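Local coordinates for L-lactate dehydrogenase (Trichomonas vaginalis, PDB 4UUN), which probably reduces pyruvate to L-lactate with NADH and belongs to the malate dehydrogenase branch of the LDH/MDH superfamily, at residues L37-I42 with A51-L56. Sequence-based numbering, arbitrary orientation.
With NAI (1,4-dihydronicotinamide adenine dinucleotide), chain D.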
loop_
_atom_site.group_PDB
_atom_site.type_symbol
_atom_site.label_atom_id
_atom_site.label_comp_id
_atom_site.label_asym_id
_atom_site.label_seq_id
_atom_site.Cartn_x
_atom_site.Cartn_y
_atom_site.Cartn_z
ATOM N N LEU B 37 -10.208 -7.382 10.484
ATOM C CA LEU B 37 -10.333 -7.786 9.088
ATOM C C LEU B 37 -10.891 -9.193 8.919
ATOM O O LEU B 37 -10.375 -10.149 9.488
ATOM C CB LEU B 37 -8.974 -7.698 8.397
ATOM C CG LEU B 37 -8.317 -6.312 8.355
ATOM C CD1 LEU B 37 -6.920 -6.408 7.716
ATOM C CD2 LEU B 37 -9.187 -5.309 7.618
ATOM N N HIS B 38 -11.946 -9.307 8.122
ATOM C CA HIS B 38 -12.437 -10.603 7.661
ATOM C C HIS B 38 -11.896 -10.813 6.259
ATOM O O HIS B 38 -12.193 -10.036 5.347
ATOM C CB HIS B 38 -13.966 -10.639 7.633
ATOM C CG HIS B 38 -14.596 -10.443 8.973
ATOM N ND1 HIS B 38 -15.388 -11.399 9.571
ATOM C CD2 HIS B 38 -14.555 -9.396 9.831
ATOM C CE1 HIS B 38 -15.802 -10.953 10.743
ATOM N NE2 HIS B 38 -15.312 -9.739 10.922
ATOM N N LEU B 39 -11.099 -11.859 6.090
ATOM C CA LEU B 39 -10.366 -12.081 4.851
ATOM C C LEU B 39 -10.836 -13.380 4.191
ATOM O O LEU B 39 -10.524 -14.476 4.665
ATOM C CB LEU B 39 -8.865 -12.110 5.158
ATOM C CG LEU B 39 -8.314 -10.841 5.832
ATOM C CD1 LEU B 39 -6.899 -11.075 6.344
ATOM C CD2 LEU B 39 -8.331 -9.636 4.894
ATOM N N LEU B 40 -11.611 -13.246 3.109
ATOM C CA LEU B 40 -12.238 -14.389 2.443
ATOM C C LEU B 40 -11.577 -14.721 1.109
ATOM O O LEU B 40 -11.372 -13.842 0.271
ATOM C CB LEU B 40 -13.733 -14.110 2.199
ATOM C CG LEU B 40 -14.556 -15.204 1.496
ATOM C CD1 LEU B 40 -14.688 -16.450 2.366
ATOM C CD2 LEU B 40 -15.937 -14.696 1.101
ATOM N N ASP B 41 -11.253 -15.991 0.908
ATOM C CA ASP B 41 -10.840 -16.455 -0.416
ATOM C C ASP B 41 -11.243 -17.920 -0.599
ATOM O O ASP B 41 -12.015 -18.456 0.198
ATOM C CB ASP B 41 -9.338 -16.239 -0.632
ATOM C CG ASP B 41 -8.995 -15.933 -2.087
ATOM O OD1 ASP B 41 -9.452 -16.684 -2.975
ATOM O OD2 ASP B 41 -8.284 -14.932 -2.352
ATOM N N ILE B 42 -10.755 -18.552 -1.663
ATOM C CA ILE B 42 -11.097 -19.948 -1.947
ATOM C C ILE B 42 -9.945 -20.887 -1.569
ATOM O O ILE B 42 -8.796 -20.458 -1.482
ATOM C CB ILE B 42 -11.474 -20.140 -3.430
ATOM C CG1 ILE B 42 -10.361 -19.624 -4.342
ATOM C CG2 ILE B 42 -12.774 -19.417 -3.732
ATOM C CD1 ILE B 42 -10.499 -20.074 -5.785
ATOM N N ALA B 51 0.089 -16.380 3.887
ATOM C CA ALA B 51 1.250 -15.515 3.706
ATOM C C ALA B 51 0.872 -14.056 3.961
ATOM O O ALA B 51 1.647 -13.290 4.534
ATOM C CB ALA B 51 1.802 -15.668 2.308
ATOM N N LEU B 52 -0.324 -13.674 3.526
ATOM C CA LEU B 52 -0.813 -12.320 3.750
ATOM C C LEU B 52 -0.957 -12.029 5.240
ATOM O O LEU B 52 -0.513 -10.989 5.717
ATOM C CB LEU B 52 -2.156 -12.102 3.047
ATOM C CG LEU B 52 -2.974 -10.896 3.527
ATOM C CD1 LEU B 52 -2.199 -9.601 3.340
ATOM C CD2 LEU B 52 -4.307 -10.831 2.802
ATOM N N THR B 53 -1.587 -12.940 5.974
ATOM C CA THR B 53 -1.795 -12.729 7.404
ATOM C C THR B 53 -0.456 -12.644 8.142
ATOM O O THR B 53 -0.326 -11.901 9.105
ATOM C CB THR B 53 -2.714 -13.798 8.054
ATOM O OG1 THR B 53 -2.157 -15.111 7.902
ATOM C CG2 THR B 53 -4.111 -13.754 7.424
ATOM N N MET B 54 0.541 -13.380 7.671
ATOM C CA MET B 54 1.856 -13.361 8.311
ATOM C C MET B 54 2.479 -11.987 8.164
ATOM O O MET B 54 3.038 -11.448 9.119
ATOM C CB MET B 54 2.771 -14.430 7.713
ATOM C CG MET B 54 2.404 -15.839 8.136
ATOM S SD MET B 54 3.274 -17.103 7.180
ATOM C CE MET B 54 4.861 -17.090 7.985
ATOM N N GLU B 55 2.366 -11.400 6.978
ATOM C CA GLU B 55 2.905 -10.057 6.781
ATOM C C GLU B 55 2.098 -9.018 7.548
ATOM O O GLU B 55 2.675 -8.083 8.081
ATOM C CB GLU B 55 2.991 -9.692 5.297
ATOM C CG GLU B 55 4.143 -10.378 4.577
ATOM C CD GLU B 55 4.523 -9.678 3.302
ATOM O OE1 GLU B 55 5.175 -8.614 3.376
ATOM O OE2 GLU B 55 4.164 -10.188 2.218
ATOM N N LEU B 56 0.774 -9.171 7.612
ATOM C CA LEU B 56 -0.032 -8.263 8.434
ATOM C C LEU B 56 0.488 -8.295 9.864
ATOM O O LEU B 56 0.710 -7.257 10.495
ATOM C CB LEU B 56 -1.510 -8.655 8.424
ATOM C CG LEU B 56 -2.332 -8.373 7.164
ATOM C CD1 LEU B 56 -3.750 -8.904 7.385
ATOM C CD2 LEU B 56 -2.364 -6.887 6.815
HETATM P PA NAI D . -6.285 -11.586 -8.574
HETATM O O1A NAI D . -6.517 -12.657 -9.614
HETATM O O2A NAI D . -4.875 -11.207 -8.175
HETATM O O5B NAI D . -7.090 -11.997 -7.239
HETATM C C5B NAI D . -8.472 -12.347 -7.233
HETATM C C4B NAI D . -8.757 -13.165 -5.979
HETATM O O4B NAI D . -10.141 -13.526 -5.897
HETATM C C3B NAI D . -7.970 -14.473 -5.940
HETATM O O3B NAI D . -7.247 -14.542 -4.706
HETATM C C2B NAI D . -9.017 -15.575 -6.040
HETATM O O2B NAI D . -8.662 -16.774 -5.339
HETATM C C1B NAI D . -10.211 -14.876 -5.422
HETATM N N9A NAI D . -11.539 -15.472 -5.699
HETATM C C8A NAI D . -12.004 -16.008 -6.847
HETATM N N7A NAI D . -13.288 -16.433 -6.681
HETATM C C5A NAI D . -13.653 -16.162 -5.410
HETATM C C6A NAI D . -14.862 -16.338 -4.568
HETATM N N6A NAI D . -15.983 -16.917 -5.064
HETATM N N1A NAI D . -14.805 -15.904 -3.282
HETATM C C2A NAI D . -13.700 -15.322 -2.760
HETATM N N3A NAI D . -12.569 -15.140 -3.472
HETATM C C4A NAI D . -12.488 -15.534 -4.767
HETATM O O3 NAI D . -7.047 -10.257 -9.068
HETATM P PN NAI D . -6.961 -8.700 -8.666
HETATM O O1N NAI D . -5.878 -8.045 -9.498
HETATM O O2N NAI D . -6.933 -8.606 -7.158
HETATM O O5D NAI D . -8.382 -8.158 -9.192
HETATM C C5D NAI D . -9.567 -8.723 -8.654
HETATM C C4D NAI D . -10.793 -8.188 -9.377
HETATM O O4D NAI D . -10.945 -6.772 -9.244
HETATM C C3D NAI D . -10.741 -8.456 -10.870
HETATM O O3D NAI D . -11.200 -9.785 -11.159
HETATM C C2D NAI D . -11.635 -7.374 -11.437
HETATM O O2D NAI D . -12.939 -7.921 -11.618
HETATM C C1D NAI D . -11.697 -6.284 -10.364
HETATM N N1N NAI D . -11.219 -4.954 -10.805
HETATM C C2N NAI D . -12.049 -3.919 -10.649
HETATM C C3N NAI D . -11.736 -2.615 -11.014
HETATM C C7N NAI D . -12.712 -1.468 -10.806
HETATM O O7N NAI D . -12.423 -0.283 -10.710
HETATM N N7N NAI D . -14.031 -1.744 -10.710
HETATM C C4N NAI D . -10.383 -2.317 -11.609
HETATM C C5N NAI D . -9.556 -3.514 -11.727
HETATM C C6N NAI D . -9.997 -4.774 -11.322
#
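Leu52, modelled in two conformers, starts the contact; in one of them its CD2 lies 4.4 Å from CD1 of Leu39. The two residues belong to a beta-alpha-beta unit of the Rossmann-type NAD-binding domain, in which strand 35-40 leads into helix 46-57 and on to strand 64-70. Helix segment 51-56 runs nearly antiparallel to strand segment 37-40, at 158°. Leu52 also packs on Ser21 and His22 of helix 15-25. Thr53 adds its methyl: CG2 is 4.0 Å from Leu39 CD1, and the two side chains pass each other in opposite directions. With chi1 at 60°, OG1 is turned back to the carbonyl oxygen of Thr50 and CG2 is left to face the strand. Leu56 completes the patch. Its CD1 meets Leu39 CD1 tip to tip, and it also touches CD1 of Leu37, whose side chain lies across it at a slant. The interface is buried and apolar, with no hydrogen bond between the segments. Past the strand end, Asp41 grips the adenosine ribose of NADH with both carboxylate oxygens. OD2 accepts bonds from Ala13 N and ribose O3B. Asp41 OD1 takes a very short bond, 2.5 Å, from ribose O2B. The backbone N of Ile42 comes to the anti lone pair of the same Asp41 OD1, 2.6 Å away.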